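Local coordinates for superoxide dismutase [Cu-Zn] (Bacteroidetes bacterium GWA2_30_7, PDB 7B4O), which probably catalyses the dismutation of superoxide to oxygen and hydrogen peroxide, although the form captured here carries zinc in both the copper and the zinc positions, at residues 8-13 / 22-27; 28-33 / 104-109; 85-90 / 108-113. One frame throughout, in Å; residues are numbered along the deposited sequence.

Contact 1: 8-13 / 22-27; sequences KAVCVI and TGVITF
Phe27 and Ala9 face each other as an antiparallel hydrogen-bonded pair, closed by Ala9 N to Phe27 O at 2.8 Å and by a return bond from Phe27 N to Ala9 O. Because Phe27 holds CG anti to its carbonyl carbon (chi1 -55°), its ring leans on the partner strand: Phe27 CD1 lies 4.0 Å from Ala9 CB, and the ring edge meets Ala9 O and Cys11 CB near the ring plane. At the far end Ile13 places CG1 over the backbone of Gly23, 3.6 Å from Gly23 N. The other branch of Ile13, CG2, meets Ile25 CD1 at 3.7 Å. A CB on Gly23 would collide with the carbonyl oxygen of Thr22 at these backbone angles. Pairing frays here: Ile13 N reaches Gly23 O at 2.9 Å, but the bond from Gly23 N to Ile13 O is weak, and a water also donates to Ile13 O. The two segments are antiparallel, with axes 4.7 Å apart at 166°, and form the hairpin of strands 8-15 and 22-30. Strand 143-151 flanks this hairpin beside residues 8-13 and strand 33-41 beside residues 22-27, while Met123 of strand 122-126 packs on Cys11, Ile25 and Phe27 in the barrel interior.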
loop_
_atom_site.group_PDB
_atom_site.type_symbol
_atom_site.label_atom_id
_atom_site.label_comp_id
_atom_site.label_asym_id
_atom_site.label_seq_id
_atom_site.Cartn_x
_atom_site.Cartn_y
_atom_site.Cartn_z
ATOM N N LYS A 8 6.572 8.572 -9.652
ATOM C CA LYS A 8 6.582 8.770 -8.189
ATOM C C LYS A 8 5.852 7.608 -7.523
ATOM O O LYS A 8 4.794 7.183 -8.016
ATOM C CB LYS A 8 5.921 10.101 -7.823
ATOM C CG LYS A 8 5.889 10.418 -6.340
ATOM C CD LYS A 8 5.390 11.811 -6.061
ATOM C CE LYS A 8 5.069 12.023 -4.598
ATOM N NZ LYS A 8 4.478 13.359 -4.356
ATOM N N ALA A 9 6.411 7.120 -6.423
ATOM C CA ALA A 9 5.748 6.120 -5.568
ATOM C C ALA A 9 5.729 6.665 -4.150
ATOM O O ALA A 9 6.626 7.435 -3.781
ATOM C CB ALA A 9 6.438 4.784 -5.639
ATOM N N VAL A 10 4.701 6.283 -3.412
ATOM C CA VAL A 10 4.477 6.796 -2.042
ATOM C C VAL A 10 4.191 5.602 -1.145
ATOM O O VAL A 10 3.418 4.726 -1.533
ATOM C CB VAL A 10 3.334 7.824 -2.014
ATOM C CG1 VAL A 10 3.113 8.326 -0.593
ATOM C CG2 VAL A 10 3.593 8.986 -2.957
ATOM N N CYS A 11 4.747 5.630 0.056
ATOM C CA CYS A 11 4.522 4.578 1.065
ATOM C C CYS A 11 4.294 5.235 2.415
ATOM O O CYS A 11 5.204 5.925 2.920
ATOM C CB CYS A 11 5.714 3.643 1.148
ATOM S SG CYS A 11 5.439 2.308 2.323
ATOM N N VAL A 12 3.101 5.042 2.952
ATOM C CA VAL A 12 2.795 5.472 4.339
ATOM C C VAL A 12 3.019 4.257 5.226
ATOM O O VAL A 12 2.446 3.185 4.947
ATOM C CB VAL A 12 1.373 6.026 4.469
ATOM C CG1 VAL A 12 1.097 6.443 5.904
ATOM C CG2 VAL A 12 1.138 7.172 3.502
ATOM N N ILE A 13 3.869 4.403 6.233
ATOM C CA ILE A 13 4.134 3.239 7.120
ATOM C C ILE A 13 3.363 3.404 8.418
ATOM O O ILE A 13 3.152 4.544 8.912
ATOM C CB ILE A 13 5.620 2.934 7.328
ATOM C CG1 ILE A 13 6.316 4.033 8.116
ATOM C CG2 ILE A 13 6.303 2.630 6.000
ATOM C CD1 ILE A 13 7.706 3.632 8.542
ATOM N N THR A 22 5.693 5.653 12.706
ATOM C CA THR A 22 4.847 6.165 11.609
ATOM C C THR A 22 5.722 6.952 10.633
ATOM O O THR A 22 6.860 7.303 10.986
ATOM C CB THR A 22 3.729 7.075 12.130
ATOM O OG1 THR A 22 4.327 8.223 12.745
ATOM C CG2 THR A 22 2.826 6.375 13.116
ATOM N N GLY A 23 5.206 7.236 9.444
ATOM C CA GLY A 23 5.896 8.169 8.552
ATOM C C GLY A 23 5.547 7.945 7.109
ATOM O O GLY A 23 4.663 7.109 6.799
ATOM N N VAL A 24 6.232 8.691 6.266
ATOM C CA VAL A 24 5.987 8.691 4.802
ATOM C C VAL A 24 7.330 8.540 4.101
ATOM O O VAL A 24 8.310 9.223 4.479
ATOM C CB VAL A 24 5.240 9.957 4.343
ATOM C CG1 VAL A 24 4.977 9.931 2.846
ATOM C CG2 VAL A 24 3.947 10.166 5.116
ATOM N N ILE A 25 7.334 7.679 3.094
ATOM C CA ILE A 25 8.497 7.463 2.201
ATOM C C ILE A 25 8.039 7.769 0.778
ATOM O O ILE A 25 6.980 7.278 0.385
ATOM C CB ILE A 25 9.034 6.029 2.340
ATOM C CG1 ILE A 25 9.351 5.694 3.799
ATOM C CG2 ILE A 25 10.240 5.832 1.432
ATOM C CD1 ILE A 25 9.082 4.274 4.146
ATOM N N THR A 26 8.805 8.576 0.064
ATOM C CA THR A 26 8.544 8.852 -1.363
ATOM C C THR A 26 9.732 8.379 -2.188
ATOM O O THR A 26 10.884 8.435 -1.720
ATOM C CB THR A 26 8.221 10.322 -1.619
ATOM O OG1 THR A 26 9.397 11.083 -1.366
ATOM C CG2 THR A 26 7.053 10.794 -0.785
ATOM N N PHE A 27 9.411 7.948 -3.396
ATOM C CA PHE A 27 10.376 7.501 -4.418
ATOM C C PHE A 27 10.096 8.346 -5.650
ATOM O O PHE A 27 8.976 8.259 -6.157
ATOM C CB PHE A 27 10.189 6.011 -4.705
ATOM C CG PHE A 27 10.265 5.114 -3.498
ATOM C CD1 PHE A 27 9.144 4.851 -2.726
ATOM C CD2 PHE A 27 11.455 4.488 -3.165
ATOM C CE1 PHE A 27 9.231 4.020 -1.621
ATOM C CE2 PHE A 27 11.529 3.630 -2.082
ATOM C CZ PHE A 27 10.418 3.389 -1.313
HETATM O O HOH W 1 1.823 6.843 9.283
#

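Contact 2: 28-33 / 104-109; sequences TKSDDG and EYIDKM. With ZN (zinc ion), chain G.
Ile106 packs its CG2 methyl against the turn at Asp32, 3.7 Å from both Asp32 O and Asp32 OD1, with the two side chains crossing at about a right angle. Next to it the backbones come close, Gly33 CA lying 3.6 Å from Asp107 O; a CB on Gly33 would clash with that oxygen and crowd Ile106 CG2. Residues 30-33 form a type I turn linking strands 22-30 and 33-41 of the Greek-key barrel, and strand 101-107 flanks the second of these. Cutting Ile106 back to an alanine would remove CG1, CG2 and CD1 and would probably open a gap between strand 101-107 and the turn, leaving the Asp32 side chain less fixed. The solvent side is looser, spanned by the long, exposed chain of Lys108, which bends at its last torsion (chi4 -85°). Lys108 NZ donates a hydrogen bond to Asp32 O at 2.6 Å, but the carboxylate is not in contact with it, Asp32 OD2 lying 5.7 Å from Lys108 NZ. Glu104, away from the turn, extends its chain and binds a zinc ion through OE2 at 2.2 Å, a site to which His102 also binds.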
loop_
_atom_site.group_PDB
_atom_site.type_symbol
_atom_site.label_atom_id
_atom_site.label_comp_id
_atom_site.label_asym_id
_atom_site.label_seq_id
_atom_site.Cartn_x
_atom_site.Cartn_y
_atom_site.Cartn_z
ATOM N N THR A 28 11.070 9.121 -6.117
ATOM C CA THR A 28 10.870 10.032 -7.269
ATOM C C THR A 28 11.948 9.736 -8.314
ATOM O O THR A 28 13.135 9.736 -7.948
ATOM C CB THR A 28 10.853 11.491 -6.802
ATOM O OG1 THR A 28 9.878 11.601 -5.759
ATOM C CG2 THR A 28 10.518 12.447 -7.924
ATOM N N LYS A 29 11.536 9.491 -9.557
ATOM C CA LYS A 29 12.488 9.315 -10.675
ATOM C C LYS A 29 13.322 10.592 -10.760
ATOM O O LYS A 29 12.730 11.674 -10.719
ATOM C CB LYS A 29 11.758 9.003 -11.984
ATOM C CG LYS A 29 12.643 8.447 -13.092
ATOM C CD LYS A 29 13.104 7.023 -12.847
ATOM C CE LYS A 29 14.227 6.587 -13.766
ATOM N NZ LYS A 29 15.519 7.222 -13.408
ATOM N N SER A 30 14.649 10.451 -10.821
ATOM C CA SER A 30 15.620 11.547 -11.073
ATOM C C SER A 30 16.478 11.162 -12.278
ATOM O O SER A 30 16.388 10.000 -12.725
ATOM C CB SER A 30 16.460 11.834 -9.857
ATOM O OG SER A 30 17.329 10.747 -9.582
ATOM N N ASP A 31 17.288 12.102 -12.770
ATOM C CA ASP A 31 18.225 11.874 -13.904
ATOM C C ASP A 31 19.145 10.697 -13.561
ATOM O O ASP A 31 19.418 9.884 -14.456
ATOM C CB ASP A 31 19.034 13.121 -14.266
ATOM C CG ASP A 31 19.526 13.959 -13.096
ATOM O OD1 ASP A 31 19.750 13.396 -12.002
ATOM O OD2 ASP A 31 19.677 15.176 -13.296
ATOM N N ASP A 32 19.582 10.614 -12.304
ATOM C CA ASP A 32 20.664 9.712 -11.827
ATOM C C ASP A 32 20.094 8.439 -11.182
ATOM O O ASP A 32 20.912 7.625 -10.717
ATOM C CB ASP A 32 21.635 10.432 -10.885
ATOM C CG ASP A 32 21.008 11.257 -9.773
ATOM O OD1 ASP A 32 19.766 11.270 -9.677
ATOM O OD2 ASP A 32 21.775 11.887 -9.013
ATOM N N GLY A 33 18.769 8.264 -11.136
ATOM C CA GLY A 33 18.139 7.056 -10.563
ATOM C C GLY A 33 16.807 7.370 -9.910
ATOM O O GLY A 33 15.993 8.063 -10.519
ATOM N N GLU A 104 17.592 10.543 2.883
ATOM C CA GLU A 104 17.544 10.925 1.457
ATOM C C GLU A 104 18.757 10.304 0.778
ATOM O O GLU A 104 19.874 10.535 1.237
ATOM C CB GLU A 104 17.559 12.449 1.373
ATOM C CG GLU A 104 17.309 13.032 0.024
ATOM C CD GLU A 104 17.326 14.551 0.115
ATOM O OE1 GLU A 104 17.767 15.153 -0.872
ATOM O OE2 GLU A 104 16.928 15.125 1.195
ATOM N N TYR A 105 18.542 9.545 -0.285
ATOM C CA TYR A 105 19.668 9.054 -1.116
ATOM C C TYR A 105 19.108 8.679 -2.485
ATOM O O TYR A 105 17.879 8.540 -2.648
ATOM C CB TYR A 105 20.422 7.905 -0.436
ATOM C CG TYR A 105 19.811 6.548 -0.648
ATOM C CD1 TYR A 105 18.714 6.129 0.081
ATOM C CD2 TYR A 105 20.317 5.689 -1.610
ATOM C CE1 TYR A 105 18.141 4.889 -0.134
ATOM C CE2 TYR A 105 19.763 4.440 -1.830
ATOM C CZ TYR A 105 18.671 4.039 -1.087
ATOM O OH TYR A 105 18.100 2.822 -1.288
ATOM N N ILE A 106 20.020 8.530 -3.438
ATOM C CA ILE A 106 19.707 8.147 -4.836
ATOM C C ILE A 106 20.006 6.658 -4.998
ATOM O O ILE A 106 21.187 6.253 -4.857
ATOM C CB ILE A 106 20.521 8.996 -5.826
ATOM C CG1 ILE A 106 20.295 10.496 -5.621
ATOM C CG2 ILE A 106 20.216 8.553 -7.243
ATOM C CD1 ILE A 106 18.849 10.924 -5.712
ATOM N N ASP A 107 18.971 5.890 -5.297
ATOM C CA ASP A 107 19.064 4.438 -5.549
ATOM C C ASP A 107 19.076 4.218 -7.061
ATOM O O ASP A 107 18.227 4.764 -7.756
ATOM C CB ASP A 107 17.925 3.705 -4.849
ATOM C CG ASP A 107 18.166 2.213 -4.815
ATOM O OD1 ASP A 107 18.045 1.578 -5.877
ATOM O OD2 ASP A 107 18.467 1.709 -3.744
ATOM N N LYS A 108 20.037 3.434 -7.551
ATOM C CA LYS A 108 20.239 3.201 -9.004
ATOM C C LYS A 108 19.620 1.866 -9.430
ATOM O O LYS A 108 19.739 1.529 -10.613
ATOM C CB LYS A 108 21.735 3.263 -9.312
ATOM C CG LYS A 108 22.345 4.640 -9.097
ATOM C CD LYS A 108 23.661 4.846 -9.820
ATOM C CE LYS A 108 24.025 6.307 -9.976
ATOM N NZ LYS A 108 23.392 6.912 -11.174
ATOM N N MET A 109 18.968 1.138 -8.525
ATOM C CA MET A 109 18.436 -0.221 -8.807
ATOM C C MET A 109 16.901 -0.245 -8.806
ATOM O O MET A 109 16.326 -1.026 -9.572
ATOM C CB MET A 109 18.964 -1.229 -7.783
ATOM C CG MET A 109 20.462 -1.395 -7.841
ATOM S SD MET A 109 20.954 -3.007 -7.244
ATOM C CE MET A 109 22.713 -3.007 -7.614
HETATM ZN ZN ZN G . 17.263 15.526 3.356
#

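Contact 3: 85-90 / 108-113; sequences RHIGDL and KMIVFE. With ZN (zinc ion), chain F.
Arg85 and Met109 run alongside one another, pointing opposite ways, and join the zinc-binding turn of this Cu,Zn superoxide dismutase barrel to the loop that follows strand 101-107. The turn is a type I beta turn from His86 to Asp89. Arg85 can be followed outward from CB, which points toward residues 108-113. A chi1 of 65° turns CG toward Met109, where it runs beside SD and CE. Arg85 CD comes next, 3.6 Å from Met109 SD. A bend at chi3 (-95°) then swings the guanidinium back over its own turn. Arg85 NE donates to His86 O at 3.0 Å, almost straight at 176°, while Asp89 N reaches the same oxygen from the opposite face of its carbonyl plane. Around CZ, Asp89 O lies over the centre of one guanidinium face and Met109 SD over the rim of the other, both 3.5 Å from the plane. At the tip, NH1 lies near Met109 CG and bonds to Pro80 O. Arg85 NH2, near Met109 CB, donates to Ile87 O at 2.8 Å and forms a salt bridge with Asp107 OD2. The in-plane bonds through NE and NH2 fix the rotation of the group and tie it to two carbonyls of the turn. Beyond the arginine the contact is apolar. Ile87 CD1 touches Met109 CB at 4.0 Å, and the CG2 methyls of Ile87 and Ile110 meet as their side chains cross obliquely. Ile110 CG2 also approaches Leu90 CD2 and closes on Ile87 O at 3.7 Å. On the far side of the turn His86 N donates to Asp89 OD2; the zinc ion is bound by His86 ND1 at 2.0 Å and Asp89 OD1 at 1.9 Å, with His69 and His77 as the other ligands.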
loop_
_atom_site.group_PDB
_atom_site.type_symbol
_atom_site.label_atom_id
_atom_site.label_comp_id
_atom_site.label_asym_id
_atom_site.label_seq_id
_atom_site.Cartn_x
_atom_site.Cartn_y
_atom_site.Cartn_z
ATOM N N ARG A 85 23.555 -7.099 -3.755
ATOM C CA ARG A 85 22.446 -6.649 -2.884
ATOM C C ARG A 85 21.116 -7.137 -3.450
ATOM O O ARG A 85 21.014 -7.410 -4.652
ATOM C CB ARG A 85 22.436 -5.126 -2.731
ATOM C CG ARG A 85 22.154 -4.371 -4.021
ATOM C CD ARG A 85 21.872 -2.901 -3.774
ATOM N NE ARG A 85 20.436 -2.617 -3.672
ATOM C CZ ARG A 85 19.894 -1.421 -3.831
ATOM N NH1 ARG A 85 20.657 -0.367 -4.063
ATOM N NH2 ARG A 85 18.584 -1.284 -3.774
ATOM N N HIS A 86 20.120 -7.211 -2.576
ATOM C CA HIS A 86 18.700 -7.354 -2.949
ATOM C C HIS A 86 18.221 -6.002 -3.477
ATOM O O HIS A 86 18.721 -4.968 -2.999
ATOM C CB HIS A 86 17.875 -7.744 -1.715
ATOM C CG HIS A 86 18.301 -9.016 -1.075
ATOM N ND1 HIS A 86 18.256 -9.221 0.281
ATOM C CD2 HIS A 86 18.789 -10.155 -1.611
ATOM C CE1 HIS A 86 18.663 -10.449 0.537
ATOM N NE2 HIS A 86 19.001 -11.030 -0.593
ATOM N N ILE A 87 17.290 -6.003 -4.424
ATOM C CA ILE A 87 16.628 -4.739 -4.843
ATOM C C ILE A 87 16.128 -4.027 -3.578
ATOM O O ILE A 87 16.272 -2.798 -3.484
ATOM C CB ILE A 87 15.499 -4.988 -5.852
ATOM C CG1 ILE A 87 16.006 -5.596 -7.162
ATOM C CG2 ILE A 87 14.736 -3.697 -6.101
ATOM C CD1 ILE A 87 17.103 -4.811 -7.848
ATOM N N GLY A 88 15.613 -4.781 -2.610
ATOM C CA GLY A 88 15.002 -4.180 -1.406
ATOM C C GLY A 88 15.998 -3.676 -0.371
ATOM O O GLY A 88 15.542 -3.227 0.703
ATOM N N ASP A 89 17.307 -3.767 -0.600
ATOM C CA ASP A 89 18.324 -3.415 0.423
ATOM C C ASP A 89 18.591 -1.915 0.425
ATOM O O ASP A 89 19.530 -1.460 -0.238
ATOM C CB ASP A 89 19.601 -4.233 0.226
ATOM C CG ASP A 89 19.408 -5.697 0.559
ATOM O OD1 ASP A 89 18.364 -6.042 1.196
ATOM O OD2 ASP A 89 20.300 -6.491 0.179
ATOM N N LEU A 90 17.770 -1.155 1.166
ATOM C CA LEU A 90 17.892 0.319 1.233
ATOM C C LEU A 90 18.660 0.729 2.502
ATOM O O LEU A 90 18.669 1.917 2.799
ATOM C CB LEU A 90 16.506 0.970 1.188
ATOM C CG LEU A 90 15.543 0.474 0.109
ATOM C CD1 LEU A 90 14.350 1.407 0.010
ATOM C CD2 LEU A 90 16.191 0.334 -1.266
ATOM N N LYS A 108 20.037 3.434 -7.551
ATOM C CA LYS A 108 20.239 3.201 -9.004
ATOM C C LYS A 108 19.620 1.866 -9.430
ATOM O O LYS A 108 19.739 1.529 -10.613
ATOM C CB LYS A 108 21.735 3.263 -9.312
ATOM C CG LYS A 108 22.345 4.640 -9.097
ATOM C CD LYS A 108 23.661 4.846 -9.820
ATOM C CE LYS A 108 24.025 6.307 -9.976
ATOM N NZ LYS A 108 23.392 6.912 -11.174
ATOM N N MET A 109 18.968 1.138 -8.525
ATOM C CA MET A 109 18.436 -0.221 -8.807
ATOM C C MET A 109 16.901 -0.245 -8.806
ATOM O O MET A 109 16.326 -1.026 -9.572
ATOM C CB MET A 109 18.964 -1.229 -7.783
ATOM C CG MET A 109 20.462 -1.395 -7.841
ATOM S SD MET A 109 20.954 -3.007 -7.244
ATOM C CE MET A 109 22.713 -3.007 -7.614
ATOM N N ILE A 110 16.242 0.552 -7.965
ATOM C CA ILE A 110 14.761 0.453 -7.833
ATOM C C ILE A 110 14.094 1.123 -9.048
ATOM O O ILE A 110 14.569 2.183 -9.515
ATOM C CB ILE A 110 14.275 0.979 -6.467
ATOM C CG1 ILE A 110 14.574 2.458 -6.242
ATOM C CG2 ILE A 110 14.847 0.123 -5.341
ATOM C CD1 ILE A 110 14.322 2.886 -4.808
ATOM N N VAL A 111 13.044 0.487 -9.568
ATOM C CA VAL A 111 12.241 0.996 -10.721
ATOM C C VAL A 111 10.752 0.836 -10.401
ATOM O O VAL A 111 10.426 0.174 -9.393
ATOM C CB VAL A 111 12.615 0.283 -12.034
ATOM C CG1 VAL A 111 14.071 0.528 -12.412
ATOM C CG2 VAL A 111 12.338 -1.205 -11.965
ATOM N N PHE A 112 9.885 1.412 -11.237
ATOM C CA PHE A 112 8.415 1.439 -11.032
ATOM C C PHE A 112 7.682 0.596 -12.079
ATOM O O PHE A 112 6.439 0.637 -12.098
ATOM C CB PHE A 112 7.890 2.874 -11.069
ATOM C CG PHE A 112 8.561 3.820 -10.101
ATOM C CD1 PHE A 112 8.813 3.448 -8.790
ATOM C CD2 PHE A 112 8.935 5.090 -10.501
ATOM C CE1 PHE A 112 9.442 4.321 -7.915
ATOM C CE2 PHE A 112 9.553 5.962 -9.617
ATOM C CZ PHE A 112 9.808 5.580 -8.327
ATOM N N GLU A 113 8.399 -0.135 -12.931
ATOM C CA GLU A 113 7.759 -0.963 -13.990
ATOM C C GLU A 113 8.585 -2.233 -14.195
ATOM O O GLU A 113 9.774 -2.202 -13.858
ATOM C CB GLU A 113 7.584 -0.158 -15.278
ATOM C CG GLU A 113 8.877 0.380 -15.852
ATOM C CD GLU A 113 8.737 0.927 -17.267
ATOM O OE1 GLU A 113 9.662 0.717 -18.086
ATOM O OE2 GLU A 113 7.691 1.544 -17.552
HETATM ZN ZN ZN F . 18.358 -7.873 1.778
#

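How the contacts relate
Contact 1 and contact 2 follow one another along strand 22-30, their centres about 15 Å apart. Contacts 2 and 3 lie closer, about 10 Å between centres, and share Lys108 and Met109. A salt bridge from Arg85 NH2 to Asp107 OD2, 3.0 Å long, joins them. The loop of contact 3 also reaches contact 1: Ile110 CD1 lies 3.7 Å from Phe27 CD2, and Phe112 CE1 lies 3.8 Å from Ala9 CB. Contact 3 alone holds ligands of the paired metal centre, where His69 belongs to both sites; its Ile87 side chain is about 9 Å from another zinc ion, and the Thr26 side chain of contact 1 about 10 Å from one. The zinc at Glu104 is a separate site.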